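Local atomic coordinates of uncharacterized aldehyde dehydrogenase AldY (Bacillus subtilis, PDB entry 4DNG), a protein that probably oxidises aldehydes to carboxylates with NAD+ as electron acceptor, and may help protect cells against stress from ethanol and related compounds. Residues D67-L72 with T117-L122; I139-L144 with T469-I474; S173-P178 with N205-D210; P222-I227 with A246-A251. All blocks are in the same frame, centred on the assembly; numbering follows the deposited sequence.

In the fold
Contact 1 closes first along the chain and brings the start of helix 65-81 against the end of helix 98-118. Contact 2 then joins strands 135-150 and 469-477, and within the long loop it closes come contact 3 (strands 173-177 and 204-206) and contact 4 (strands 226-231 and 249-254). Contacts 2, 3 and 4 all belong to one mixed sheet, with strand 135-150 bordering both 173-177 and 226-231. The centres of contacts 1 and 2 are about 17 Å apart, yet Leu122 packs on Arg141 and Pro143; contacts 2 and 4 meet through Arg249 and Thr469. One sheet thus links the putative NAD+ site to the subunit interface, which contacts 2 and 4 both touch.

Contact 1. Residues D67-L72 with T117-L122; sequences DRKAVL and TYTGEL
Arg68 reaches over from helix 65-81 and lays its guanidinium beside the backbone of Thr119, with NH1 2.6 Å from Thr119 O. The oxygen lies at the edge of the guanidinium, but the N-H meets it at only 125°, so this is a weak hydrogen bond despite its short length. Leu122 comes in from another side: its CD1 lies over one face of the guanidinium, 3.3 Å above the plane and shifted toward the rim. The aliphatic root of Arg68 is occupied too, since Thr119 CG2 sits 3.2 Å from Arg68 CB as the two side chains slide past each other in opposite directions. A bend at chi3 (-96°) turns the arginine chain so that its head meets Thr119 O. Around this core, Lys69 CG flanks Thr119 OG1 at 3.9 Å, while Leu72 CD1 meets the same hydroxyl tip to tip at 4.0 Å.

The next shell fixes these groups. Ser63 OG takes the NE of Arg68, Ala169 O is a weak second partner for NH1, and Thr119 OG1 is hydrogen-bonded to Ala115 O in the last turn of helix 98-118. Leu72 packs on Leu112, Ala115 and Met116 of that same helix.

The oxygens of Thr119, Ser63 and Ala169 around this buried guanidinium are all neutral, so carbonyl and hydroxyl dipoles probably ease its charge, while Leu122 covers one face with hydrocarbon.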
loop_
_atom_site.group_PDB
_atom_site.type_symbol
_atom_site.label_atom_id
_atom_site.label_comp_id
_atom_site.label_asym_id
_atom_site.label_seq_id
_atom_site.Cartn_x
_atom_site.Cartn_y
_atom_site.Cartn_z
ATOM N N ASP A 67 28.172 8.473 -6.064
ATOM C CA ASP A 67 27.478 9.299 -7.054
ATOM C C ASP A 67 26.298 9.980 -6.365
ATOM O O ASP A 67 26.107 11.197 -6.475
ATOM C CB ASP A 67 26.935 8.444 -8.216
ATOM C CG ASP A 67 27.999 8.063 -9.270
ATOM O OD1 ASP A 67 29.039 8.752 -9.438
ATOM O OD2 ASP A 67 27.753 7.056 -9.970
ATOM N N ARG A 68 25.525 9.179 -5.633
ATOM C CA ARG A 68 24.262 9.617 -5.068
ATOM C C ARG A 68 24.410 10.493 -3.834
ATOM O O ARG A 68 23.635 11.426 -3.661
ATOM C CB ARG A 68 23.352 8.418 -4.779
ATOM C CG ARG A 68 22.639 7.908 -6.008
ATOM C CD ARG A 68 21.771 6.713 -5.700
ATOM N NE ARG A 68 22.486 5.483 -5.998
ATOM C CZ ARG A 68 22.801 4.559 -5.098
ATOM N NH1 ARG A 68 22.456 4.719 -3.831
ATOM N NH2 ARG A 68 23.450 3.466 -5.474
ATOM N N LYS A 69 25.384 10.196 -2.977
ATOM C CA LYS A 69 25.636 11.046 -1.815
ATOM C C LYS A 69 26.141 12.417 -2.262
ATOM O O LYS A 69 25.731 13.441 -1.705
ATOM C CB LYS A 69 26.615 10.397 -0.833
ATOM C CG LYS A 69 26.111 9.098 -0.218
ATOM C CD LYS A 69 27.121 8.481 0.741
ATOM C CE LYS A 69 27.062 9.129 2.119
ATOM N NZ LYS A 69 28.237 8.755 2.956
ATOM N N ALA A 70 27.010 12.429 -3.277
ATOM C CA ALA A 70 27.566 13.674 -3.834
ATOM C C ALA A 70 26.478 14.617 -4.372
ATOM O O ALA A 70 26.469 15.826 -4.081
ATOM C CB ALA A 70 28.579 13.358 -4.922
ATOM N N VAL A 71 25.545 14.046 -5.130
ATOM C CA VAL A 71 24.412 14.795 -5.665
ATOM C C VAL A 71 23.598 15.446 -4.535
ATOM O O VAL A 71 23.244 16.622 -4.613
ATOM C CB VAL A 71 23.579 13.891 -6.597
ATOM C CG1 VAL A 71 22.149 14.380 -6.774
ATOM C CG2 VAL A 71 24.283 13.771 -7.940
ATOM N N LEU A 72 23.367 14.706 -3.460
ATOM C CA LEU A 72 22.565 15.221 -2.353
ATOM C C LEU A 72 23.310 16.269 -1.588
ATOM O O LEU A 72 22.707 17.271 -1.181
ATOM C CB LEU A 72 22.132 14.111 -1.402
ATOM C CG LEU A 72 21.329 12.987 -2.063
ATOM C CD1 LEU A 72 21.231 11.782 -1.123
ATOM C CD2 LEU A 72 19.955 13.456 -2.535
ATOM N N THR A 117 22.064 9.063 4.609
ATOM C CA THR A 117 22.294 7.953 5.531
ATOM C C THR A 117 21.775 6.625 4.981
ATOM O O THR A 117 22.192 5.553 5.431
ATOM C CB THR A 117 21.656 8.197 6.913
ATOM O OG1 THR A 117 20.227 8.165 6.806
ATOM C CG2 THR A 117 22.101 9.537 7.487
ATOM N N TYR A 118 20.876 6.683 4.010
ATOM C CA TYR A 118 20.350 5.440 3.455
ATOM C C TYR A 118 20.499 5.247 1.942
ATOM O O TYR A 118 20.039 4.241 1.395
ATOM C CB TYR A 118 18.916 5.185 3.926
ATOM C CG TYR A 118 17.955 6.314 3.692
ATOM C CD1 TYR A 118 17.661 6.739 2.402
ATOM C CD2 TYR A 118 17.313 6.933 4.756
ATOM C CE1 TYR A 118 16.757 7.759 2.176
ATOM C CE2 TYR A 118 16.416 7.967 4.543
ATOM C CZ TYR A 118 16.140 8.370 3.248
ATOM O OH TYR A 118 15.255 9.387 3.001
ATOM N N THR A 119 21.164 6.191 1.283
ATOM C CA THR A 119 21.554 6.020 -0.109
ATOM C C THR A 119 22.303 4.694 -0.272
ATOM O O THR A 119 22.268 4.072 -1.333
ATOM C CB THR A 119 22.488 7.145 -0.580
ATOM O OG1 THR A 119 22.378 8.270 0.298
ATOM C CG2 THR A 119 22.137 7.565 -1.983
ATOM N N GLY A 120 22.882 4.239 0.816
ATOM C CA GLY A 120 23.632 3.013 0.843
ATOM C C GLY A 120 22.800 1.768 0.778
ATOM O O GLY A 120 23.321 0.692 0.616
ATOM N N GLU A 121 21.501 1.907 0.925
ATOM C CA GLU A 121 20.633 0.764 1.123
ATOM C C GLU A 121 20.409 -0.190 -0.039
ATOM O O GLU A 121 19.826 -1.233 0.158
ATOM C CB GLU A 121 19.304 1.211 1.679
ATOM C CG GLU A 121 19.390 1.708 3.100
ATOM C CD GLU A 121 19.788 0.620 4.052
ATOM O OE1 GLU A 121 20.591 -0.225 3.656
ATOM O OE2 GLU A 121 19.299 0.607 5.189
ATOM N N LEU A 122 20.840 0.158 -1.241
ATOM C CA LEU A 122 20.543 -0.654 -2.417
ATOM C C LEU A 122 21.435 -1.878 -2.635
ATOM O O LEU A 122 22.153 -1.926 -3.618
ATOM C CB LEU A 122 20.735 0.204 -3.659
ATOM C CG LEU A 122 19.876 1.419 -3.970
ATOM C CD1 LEU A 122 20.364 2.076 -5.241
ATOM C CD2 LEU A 122 18.432 1.022 -4.150
#

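Contact 2. Residues I139-L144 with T469-I474; sequences IYRLPL and TVTKWI
Tyr140 and Ile474 cross at about a right angle, with Tyr140 CE1 3.6 Å from Ile474 CD1. The tyrosine ring shares one face of the antiparallel pair with Leu142, Val470 and Lys472. There Leu142 and Lys472 run alongside each other in the same direction, and Leu142 CB rests on Val470 CG1 at 4.0 Å. On the opposite face Ile139 CG2 slants against Thr471 CG2 at 3.7 Å, and Ile139 CG1 approaches CD1 of the Trp473 indole. Arg141, bent at both chi2 (89°) and chi3 (69°), curls back across Thr469 nearly perpendicular to it, its CD 3.0 Å from Thr469 OG1; that hydroxyl has its hydrogen bond with Val465 O.

Beneath the side chains, Tyr140 and Lys472 exchange two nearly straight backbone bonds, Tyr140 N to Lys472 O at 2.7 Å and Lys472 N to Tyr140 O at 2.8 Å. Leu142 and Val470 form the second hydrogen-bonded pair.

The polar ends of Tyr140 and Lys472 look to the second subunit: Tyr140 OH bonds Glu422 there, and Lys472 NZ bonds Thr433 OG1 and the carbonyls of Ala425, Ile428 and Ser430 of that subunit. A lysine held by a hydroxyl and three carbonyls, beside a sheet that continues into the neighbouring chain, makes this pairing of sequence-distant strands part of the dimer interface.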
loop_
_atom_site.group_PDB
_atom_site.type_symbol
_atom_site.label_atom_id
_atom_site.label_comp_id
_atom_site.label_asym_id
_atom_site.label_seq_id
_atom_site.Cartn_x
_atom_site.Cartn_y
_atom_site.Cartn_z
ATOM N N ILE A 139 17.638 -11.891 -1.162
ATOM C CA ILE A 139 16.771 -10.742 -1.285
ATOM C C ILE A 139 17.618 -9.523 -1.613
ATOM O O ILE A 139 18.637 -9.267 -0.968
ATOM C CB ILE A 139 15.928 -10.539 -0.014
ATOM C CG1 ILE A 139 14.986 -11.733 0.167
ATOM C CG2 ILE A 139 15.146 -9.235 -0.091
ATOM C CD1 ILE A 139 14.516 -11.949 1.590
ATOM N N TYR A 140 17.198 -8.803 -2.646
ATOM C CA TYR A 140 17.874 -7.602 -3.078
ATOM C C TYR A 140 16.967 -6.409 -2.921
ATOM O O TYR A 140 15.737 -6.517 -3.020
ATOM C CB TYR A 140 18.273 -7.709 -4.535
ATOM C CG TYR A 140 19.215 -8.829 -4.831
ATOM C CD1 TYR A 140 18.764 -10.142 -4.877
ATOM C CD2 TYR A 140 20.562 -8.579 -5.093
ATOM C CE1 TYR A 140 19.628 -11.181 -5.158
ATOM C CE2 TYR A 140 21.435 -9.615 -5.381
ATOM C CZ TYR A 140 20.955 -10.913 -5.410
ATOM O OH TYR A 140 21.799 -11.963 -5.685
ATOM N N ARG A 141 17.604 -5.272 -2.682
ATOM C CA ARG A 141 16.951 -4.001 -2.493
ATOM C C ARG A 141 17.231 -3.217 -3.753
ATOM O O ARG A 141 18.366 -2.795 -4.000
ATOM C CB ARG A 141 17.554 -3.282 -1.290
ATOM C CG ARG A 141 17.166 -1.812 -1.182
ATOM C CD ARG A 141 15.889 -1.632 -0.393
ATOM N NE ARG A 141 16.064 -1.942 1.018
ATOM C CZ ARG A 141 15.158 -2.585 1.743
ATOM N NH1 ARG A 141 14.026 -2.993 1.188
ATOM N NH2 ARG A 141 15.383 -2.829 3.018
ATOM N N LEU A 142 16.187 -3.027 -4.544
ATOM C CA LEU A 142 16.297 -2.374 -5.834
ATOM C C LEU A 142 15.423 -1.122 -5.853
ATOM O O LEU A 142 14.516 -0.993 -5.036
ATOM C CB LEU A 142 15.859 -3.362 -6.939
ATOM C CG LEU A 142 16.870 -4.163 -7.785
ATOM C CD1 LEU A 142 17.964 -4.853 -6.978
ATOM C CD2 LEU A 142 16.129 -5.194 -8.626
ATOM N N PRO A 143 15.675 -0.198 -6.795
ATOM C CA PRO A 143 14.781 0.976 -6.974
ATOM C C PRO A 143 13.321 0.601 -7.347
ATOM O O PRO A 143 13.062 -0.499 -7.837
ATOM C CB PRO A 143 15.444 1.763 -8.109
ATOM C CG PRO A 143 16.416 0.823 -8.760
ATOM C CD PRO A 143 16.820 -0.192 -7.730
ATOM N N LEU A 144 12.369 1.496 -7.100
ATOM C CA LEU A 144 10.972 1.222 -7.473
ATOM C C LEU A 144 10.753 1.497 -8.945
ATOM O O LEU A 144 10.113 0.705 -9.645
ATOM C CB LEU A 144 10.027 2.080 -6.651
ATOM C CG LEU A 144 8.526 1.899 -6.787
ATOM C CD1 LEU A 144 8.068 0.444 -6.705
ATOM C CD2 LEU A 144 7.911 2.724 -5.672
ATOM N N THR A 469 11.670 1.694 -2.465
ATOM C CA THR A 469 12.388 0.568 -3.068
ATOM C C THR A 469 11.508 -0.633 -3.183
ATOM O O THR A 469 10.502 -0.735 -2.473
ATOM C CB THR A 469 13.646 0.163 -2.278
ATOM O OG1 THR A 469 13.273 -0.333 -0.978
ATOM C CG2 THR A 469 14.605 1.351 -2.153
ATOM N N VAL A 470 11.889 -1.543 -4.078
ATOM C CA VAL A 470 11.246 -2.847 -4.144
ATOM C C VAL A 470 12.128 -3.977 -3.580
ATOM O O VAL A 470 13.369 -3.940 -3.609
ATOM C CB VAL A 470 10.733 -3.143 -5.557
ATOM C CG1 VAL A 470 11.868 -3.586 -6.470
ATOM C CG2 VAL A 470 9.617 -4.180 -5.508
ATOM N N THR A 471 11.472 -4.978 -3.023
ATOM C CA THR A 471 12.168 -6.146 -2.513
ATOM C C THR A 471 12.167 -7.193 -3.614
ATOM O O THR A 471 11.101 -7.625 -4.065
ATOM C CB THR A 471 11.488 -6.647 -1.225
ATOM O OG1 THR A 471 12.046 -5.948 -0.109
ATOM C CG2 THR A 471 11.680 -8.147 -1.019
ATOM N N LYS A 472 13.355 -7.558 -4.086
ATOM C CA LYS A 472 13.456 -8.595 -5.104
ATOM C C LYS A 472 14.023 -9.895 -4.527
ATOM O O LYS A 472 15.081 -9.902 -3.888
ATOM C CB LYS A 472 14.265 -8.110 -6.326
ATOM C CG LYS A 472 14.570 -9.181 -7.382
ATOM C CD LYS A 472 13.377 -9.544 -8.246
ATOM C CE LYS A 472 13.605 -10.821 -9.046
ATOM N NZ LYS A 472 12.866 -10.862 -10.345
ATOM N N TRP A 473 13.311 -10.994 -4.779
ATOM C CA TRP A 473 13.673 -12.293 -4.248
ATOM C C TRP A 473 14.079 -13.234 -5.355
ATOM O O TRP A 473 13.389 -13.369 -6.360
ATOM C CB TRP A 473 12.527 -12.837 -3.387
ATOM C CG TRP A 473 12.688 -14.268 -2.929
ATOM C CD1 TRP A 473 13.640 -14.783 -2.043
ATOM C CD2 TRP A 473 11.862 -15.427 -3.314
ATOM N NE1 TRP A 473 13.472 -16.138 -1.872
ATOM C CE2 TRP A 473 12.426 -16.587 -2.604
ATOM C CE3 TRP A 473 10.761 -15.614 -4.147
ATOM C CZ2 TRP A 473 11.885 -17.861 -2.733
ATOM C CZ3 TRP A 473 10.229 -16.901 -4.274
ATOM C CH2 TRP A 473 10.780 -17.998 -3.584
ATOM N N ILE A 474 15.228 -13.880 -5.185
ATOM C CA ILE A 474 15.731 -14.825 -6.170
ATOM C C ILE A 474 16.132 -16.132 -5.491
ATOM O O ILE A 474 16.894 -16.111 -4.526
ATOM C CB ILE A 474 16.921 -14.233 -6.956
ATOM C CG1 ILE A 474 16.513 -12.890 -7.598
ATOM C CG2 ILE A 474 17.449 -15.238 -7.984
ATOM C CD1 ILE A 474 17.667 -12.063 -8.096
#

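Contact 3. Residues S173-P178 with N205-D210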
loop_
_atom_site.group_PDB
_atom_site.type_symbol
_atom_site.label_atom_id
_atom_site.label_comp_id
_atom_site.label_asym_id
_atom_site.label_seq_id
_atom_site.Cartn_x
_atom_site.Cartn_y
_atom_site.Cartn_z
ATOM N N SER A 173 13.593 7.867 -10.459
ATOM C CA SER A 173 13.434 9.149 -11.119
ATOM C C SER A 173 12.088 9.704 -10.683
ATOM O O SER A 173 11.318 9.009 -10.009
ATOM C CB SER A 173 13.449 8.972 -12.623
ATOM O OG SER A 173 12.236 8.356 -13.039
ATOM N N VAL A 174 11.782 10.936 -11.082
ATOM C CA VAL A 174 10.681 11.676 -10.455
ATOM C C VAL A 174 10.089 12.649 -11.452
ATOM O O VAL A 174 10.806 13.440 -12.082
ATOM C CB VAL A 174 11.173 12.478 -9.213
ATOM C CG1 VAL A 174 10.033 13.221 -8.492
ATOM C CG2 VAL A 174 11.896 11.561 -8.241
ATOM N N VAL A 175 8.773 12.587 -11.593
ATOM C CA VAL A 175 8.046 13.657 -12.220
ATOM C C VAL A 175 7.231 14.356 -11.150
ATOM O O VAL A 175 6.378 13.733 -10.483
ATOM C CB VAL A 175 7.153 13.123 -13.318
ATOM C CG1 VAL A 175 6.248 14.236 -13.867
ATOM C CG2 VAL A 175 8.021 12.490 -14.388
ATOM N N HIS A 176 7.504 15.651 -10.989
ATOM C CA HIS A 176 7.010 16.417 -9.842
ATOM C C HIS A 176 6.185 17.606 -10.255
ATOM O O HIS A 176 6.600 18.376 -11.144
ATOM C CB HIS A 176 8.187 16.893 -9.021
ATOM C CG HIS A 176 7.785 17.631 -7.780
ATOM N ND1 HIS A 176 7.002 17.077 -6.836
ATOM C CD2 HIS A 176 8.075 18.919 -7.345
ATOM C CE1 HIS A 176 6.780 17.965 -5.864
ATOM N NE2 HIS A 176 7.449 19.089 -6.173
ATOM N N LYS A 177 5.019 17.761 -9.615
ATOM C CA LYS A 177 4.098 18.860 -9.899
ATOM C C LYS A 177 3.670 19.648 -8.658
ATOM O O LYS A 177 2.846 19.163 -7.875
ATOM C CB LYS A 177 2.842 18.372 -10.622
ATOM C CG LYS A 177 1.941 19.536 -11.043
ATOM C CD LYS A 177 0.500 19.095 -11.222
ATOM C CE LYS A 177 -0.418 20.303 -11.331
ATOM N NZ LYS A 177 -0.513 21.022 -10.027
ATOM N N PRO A 178 4.223 20.868 -8.477
ATOM C CA PRO A 178 3.814 21.696 -7.349
ATOM C C PRO A 178 2.545 22.398 -7.698
ATOM O O PRO A 178 2.133 22.386 -8.835
ATOM C CB PRO A 178 4.943 22.745 -7.247
ATOM C CG PRO A 178 5.522 22.833 -8.624
ATOM C CD PRO A 178 5.402 21.430 -9.179
ATOM N N ASN A 205 12.175 15.764 -12.862
ATOM C CA ASN A 205 11.418 16.608 -13.748
ATOM C C ASN A 205 10.376 17.393 -12.967
ATOM O O ASN A 205 9.618 16.807 -12.189
ATOM C CB ASN A 205 10.792 15.745 -14.836
ATOM C CG ASN A 205 11.837 14.964 -15.619
ATOM O OD1 ASN A 205 12.469 15.493 -16.538
ATOM N ND2 ASN A 205 12.051 13.709 -15.235
ATOM N N VAL A 206 10.368 18.716 -13.147
ATOM C CA VAL A 206 9.433 19.579 -12.442
ATOM C C VAL A 206 8.475 20.260 -13.414
ATOM O O VAL A 206 8.886 21.066 -14.249
ATOM C CB VAL A 206 10.146 20.646 -11.581
ATOM C CG1 VAL A 206 9.125 21.611 -11.001
ATOM C CG2 VAL A 206 10.974 20.011 -10.464
ATOM N N MET A 207 7.193 19.936 -13.273
ATOM C CA MET A 207 6.136 20.397 -14.155
ATOM C C MET A 207 5.426 21.628 -13.636
ATOM O O MET A 207 4.864 21.621 -12.534
ATOM C CB MET A 207 5.100 19.294 -14.291
ATOM C CG MET A 207 5.744 17.997 -14.755
ATOM S SD MET A 207 6.363 18.213 -16.439
ATOM C CE MET A 207 7.640 16.977 -16.351
ATOM N N LEU A 208 5.460 22.688 -14.434
ATOM C CA LEU A 208 4.689 23.888 -14.144
ATOM C C LEU A 208 3.445 23.857 -15.003
ATOM O O LEU A 208 3.501 24.017 -16.217
ATOM C CB LEU A 208 5.518 25.146 -14.400
ATOM C CG LEU A 208 6.196 25.690 -13.147
ATOM C CD1 LEU A 208 7.064 24.635 -12.488
ATOM C CD2 LEU A 208 7.019 26.932 -13.475
ATOM N N THR A 209 2.324 23.599 -14.372
ATOM C CA THR A 209 1.112 23.371 -15.098
ATOM C C THR A 209 -0.062 23.443 -14.160
ATOM O O THR A 209 0.079 23.860 -13.017
ATOM C CB THR A 209 1.163 22.021 -15.836
ATOM O OG1 THR A 209 -0.043 21.847 -16.586
ATOM C CG2 THR A 209 1.344 20.879 -14.838
ATOM N N ASP A 210 -1.239 23.068 -14.642
ATOM C CA ASP A 210 -2.399 23.033 -13.767
ATOM C C ASP A 210 -3.299 21.896 -14.201
ATOM O O ASP A 210 -3.083 21.265 -15.243
ATOM C CB ASP A 210 -3.117 24.408 -13.692
ATOM C CG ASP A 210 -3.810 24.806 -14.995
ATOM O OD1 ASP A 210 -3.652 24.088 -16.004
ATOM O OD2 ASP A 210 -4.526 25.841 -15.021
#
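Backbone hydrogen bonds set the parallel register of Val175 with Asn205 and His176 with Val206. Asn205 N gives to Val174 O at 2.8 Å, His176 N to Asn205 O, and Met207 N to His176 O at 2.7 Å and 176°, almost straight. Asn205 ND2 adds a weak bond to Val174 O, so that one carbonyl receives both the main chain and the amide of Asn205; ND2 also bonds Gly202 O.

The apolar contacts lie on both faces. Val175 CG1 meets Met207 CG at 3.9 Å, the methionine chain being folded back at chi2 (-66°), while Pro178 CD packs on Val206 CG1 at 4.1 Å.

At the end of strand 173-177, the extended Lys177 chain passes over Thr209 at about a right angle, CE 4.0 Å from Thr209 CG2, before chi4 (-69°) turns NZ over Pro178 O, above the carbonyl plane. A glycine here would probably uncover Thr209 CG2 and leave Pro178 O without this lysine bond.

The pair forms the two strands of a beta-alpha-beta unit whose helix 183-196 packs on Val206 and Pro178. Helix 43-60 lies over the other face, on Val175 and Met207, and strand 135-150 flanks 173-177 on the edge away from 204-206, its Ser149 bonding His176 ND1.

Contact 4. Residues P222-I227 with A246-A251; sequences PIPRLI and AFKRMA
Pro222 O and Pro224 O both lie near Lys248 NZ, at the start of a beta-alpha-beta unit made of strand 226-231, helix 233-246 and strand 249-254, as in the dinucleotide-binding domain of aldehyde dehydrogenases. For Pro222 O the angle is too poor for a hydrogen bond. Pro224 O does accept one, with Lys248 NZ 3.2 Å away and in the carbonyl plane; Asn221 O is a further acceptor. The lysine chain runs straight through chi2 and chi3 and turns only at chi4 (-46°), bringing NZ round to these oxygens. A leucine in its place would probably leave the carbonyls of Pro224 and Asn221 without their cationic partner and the turn before the strand less firmly tied.

At Arg225 the backbone takes over: its O receives Arg249 N at 3.0 Å, while its side chain leaves the contact for Asp429 of the second subunit. Leu226 pairs in parallel with Arg249 and lays CD1 against Arg249 CB at 3.5 Å. The head of Arg249 travels on to Glu467 O and Thr469 O, tying this strand to the end of helix 462-468 and the start of strand 469-477.

Ile227 bonds through both its N and its O: N gives to Arg249 O at 3.1 Å, and O accepts from Ala251 N. Two residues further on stands Glu253, the predicted active-site glutamate, and Gly231 to Gly236, the NAD+ site inferred by similarity, begin at the end of strand 226-231. Ile227 CD1 packs on the aliphatic part of Lys248, 3.8 Å from Lys248 CD.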
loop_
_atom_site.group_PDB
_atom_site.type_symbol
_atom_site.label_atom_id
_atom_site.label_comp_id
_atom_site.label_asym_id
_atom_site.label_seq_id
_atom_site.Cartn_x
_atom_site.Cartn_y
_atom_site.Cartn_z
ATOM N N PRO A 222 0.504 5.017 -17.158
ATOM C CA PRO A 222 0.900 3.690 -16.674
ATOM C C PRO A 222 2.300 3.672 -16.081
ATOM O O PRO A 222 2.553 2.837 -15.210
ATOM C CB PRO A 222 0.820 2.779 -17.919
ATOM C CG PRO A 222 0.360 3.634 -19.057
ATOM C CD PRO A 222 -0.048 4.986 -18.526
ATOM N N ILE A 223 3.185 4.586 -16.510
ATOM C CA ILE A 223 4.585 4.601 -16.020
ATOM C C ILE A 223 4.828 4.582 -14.487
ATOM O O ILE A 223 5.370 3.611 -13.964
ATOM C CB ILE A 223 5.439 5.743 -16.610
ATOM C CG1 ILE A 223 5.380 5.789 -18.157
ATOM C CG2 ILE A 223 6.877 5.621 -16.097
ATOM C CD1 ILE A 223 5.758 4.521 -18.881
ATOM N N PRO A 224 4.459 5.665 -13.770
ATOM C CA PRO A 224 4.990 5.778 -12.411
ATOM C C PRO A 224 4.501 4.678 -11.509
ATOM O O PRO A 224 3.336 4.278 -11.624
ATOM C CB PRO A 224 4.405 7.119 -11.911
ATOM C CG PRO A 224 3.185 7.337 -12.720
ATOM C CD PRO A 224 3.486 6.735 -14.075
ATOM N N ARG A 225 5.351 4.228 -10.581
ATOM C CA ARG A 225 4.980 3.122 -9.688
ATOM C C ARG A 225 4.567 3.538 -8.277
ATOM O O ARG A 225 4.070 2.720 -7.504
ATOM C CB ARG A 225 6.056 2.051 -9.682
ATOM C CG ARG A 225 5.836 1.021 -10.767
ATOM C CD ARG A 225 7.066 0.174 -11.018
ATOM N NE ARG A 225 7.127 -0.208 -12.433
ATOM C CZ ARG A 225 7.239 -1.455 -12.887
ATOM N NH1 ARG A 225 7.328 -2.477 -12.044
ATOM N NH2 ARG A 225 7.281 -1.677 -14.197
ATOM N N LEU A 226 4.741 4.825 -7.965
ATOM C CA LEU A 226 4.214 5.411 -6.732
ATOM C C LEU A 226 3.662 6.799 -6.999
ATOM O O LEU A 226 4.296 7.592 -7.714
ATOM C CB LEU A 226 5.292 5.485 -5.670
ATOM C CG LEU A 226 5.027 6.259 -4.384
ATOM C CD1 LEU A 226 4.361 5.405 -3.342
ATOM C CD2 LEU A 226 6.348 6.736 -3.837
ATOM N N ILE A 227 2.472 7.064 -6.453
ATOM C CA ILE A 227 1.903 8.398 -6.387
ATOM C C ILE A 227 2.102 8.883 -4.972
ATOM O O ILE A 227 1.657 8.244 -4.016
ATOM C CB ILE A 227 0.375 8.459 -6.613
ATOM C CG1 ILE A 227 -0.097 7.574 -7.766
ATOM C CG2 ILE A 227 -0.058 9.909 -6.836
ATOM C CD1 ILE A 227 0.493 7.962 -9.093
ATOM N N ALA A 246 -4.888 0.381 -10.635
ATOM C CA ALA A 246 -3.655 0.151 -11.402
ATOM C C ALA A 246 -2.538 -0.468 -10.557
ATOM O O ALA A 246 -1.449 -0.709 -11.058
ATOM C CB ALA A 246 -3.192 1.441 -12.085
ATOM N N PHE A 247 -2.819 -0.724 -9.281
ATOM C CA PHE A 247 -1.854 -1.331 -8.357
ATOM C C PHE A 247 -0.560 -0.523 -8.244
ATOM O O PHE A 247 0.522 -1.088 -8.175
ATOM C CB PHE A 247 -1.500 -2.779 -8.757
ATOM C CG PHE A 247 -2.676 -3.622 -9.137
ATOM C CD1 PHE A 247 -3.656 -3.957 -8.193
ATOM C CD2 PHE A 247 -2.796 -4.116 -10.441
ATOM C CE1 PHE A 247 -4.749 -4.748 -8.550
ATOM C CE2 PHE A 247 -3.890 -4.901 -10.808
ATOM C CZ PHE A 247 -4.864 -5.220 -9.858
ATOM N N LYS A 248 -0.660 0.794 -8.252
ATOM C CA LYS A 248 0.492 1.620 -7.928
ATOM C C LYS A 248 0.542 1.820 -6.400
ATOM O O LYS A 248 -0.488 1.819 -5.735
ATOM C CB LYS A 248 0.369 2.989 -8.588
ATOM C CG LYS A 248 0.036 3.035 -10.080
ATOM C CD LYS A 248 -0.085 4.518 -10.503
ATOM C CE LYS A 248 -0.360 4.716 -12.000
ATOM N NZ LYS A 248 0.459 3.932 -12.987
ATOM N N ARG A 249 1.731 1.996 -5.837
ATOM C CA ARG A 249 1.842 2.336 -4.423
ATOM C C ARG A 249 1.376 3.785 -4.214
ATOM O O ARG A 249 1.301 4.548 -5.154
ATOM C CB ARG A 249 3.278 2.129 -3.905
ATOM C CG ARG A 249 3.837 0.737 -4.156
ATOM C CD ARG A 249 4.553 0.195 -2.931
ATOM N NE ARG A 249 5.909 0.722 -2.784
ATOM C CZ ARG A 249 7.025 0.029 -3.006
ATOM N NH1 ARG A 249 8.200 0.620 -2.840
ATOM N NH2 ARG A 249 6.985 -1.243 -3.387
ATOM N N MET A 250 1.035 4.160 -2.989
ATOM C CA MET A 250 0.529 5.482 -2.757
ATOM C C MET A 250 0.857 6.029 -1.369
ATOM O O MET A 250 0.519 5.443 -0.356
ATOM C CB MET A 250 -0.957 5.576 -3.152
ATOM C CG MET A 250 -1.994 5.067 -2.178
ATOM S SD MET A 250 -3.574 4.923 -3.035
ATOM C CE MET A 250 -3.670 3.157 -3.315
ATOM N N ALA A 251 1.573 7.144 -1.343
ATOM C CA ALA A 251 1.890 7.830 -0.096
ATOM C C ALA A 251 1.007 9.063 -0.040
ATOM O O ALA A 251 1.355 10.128 -0.541
ATOM C CB ALA A 251 3.369 8.222 -0.052
#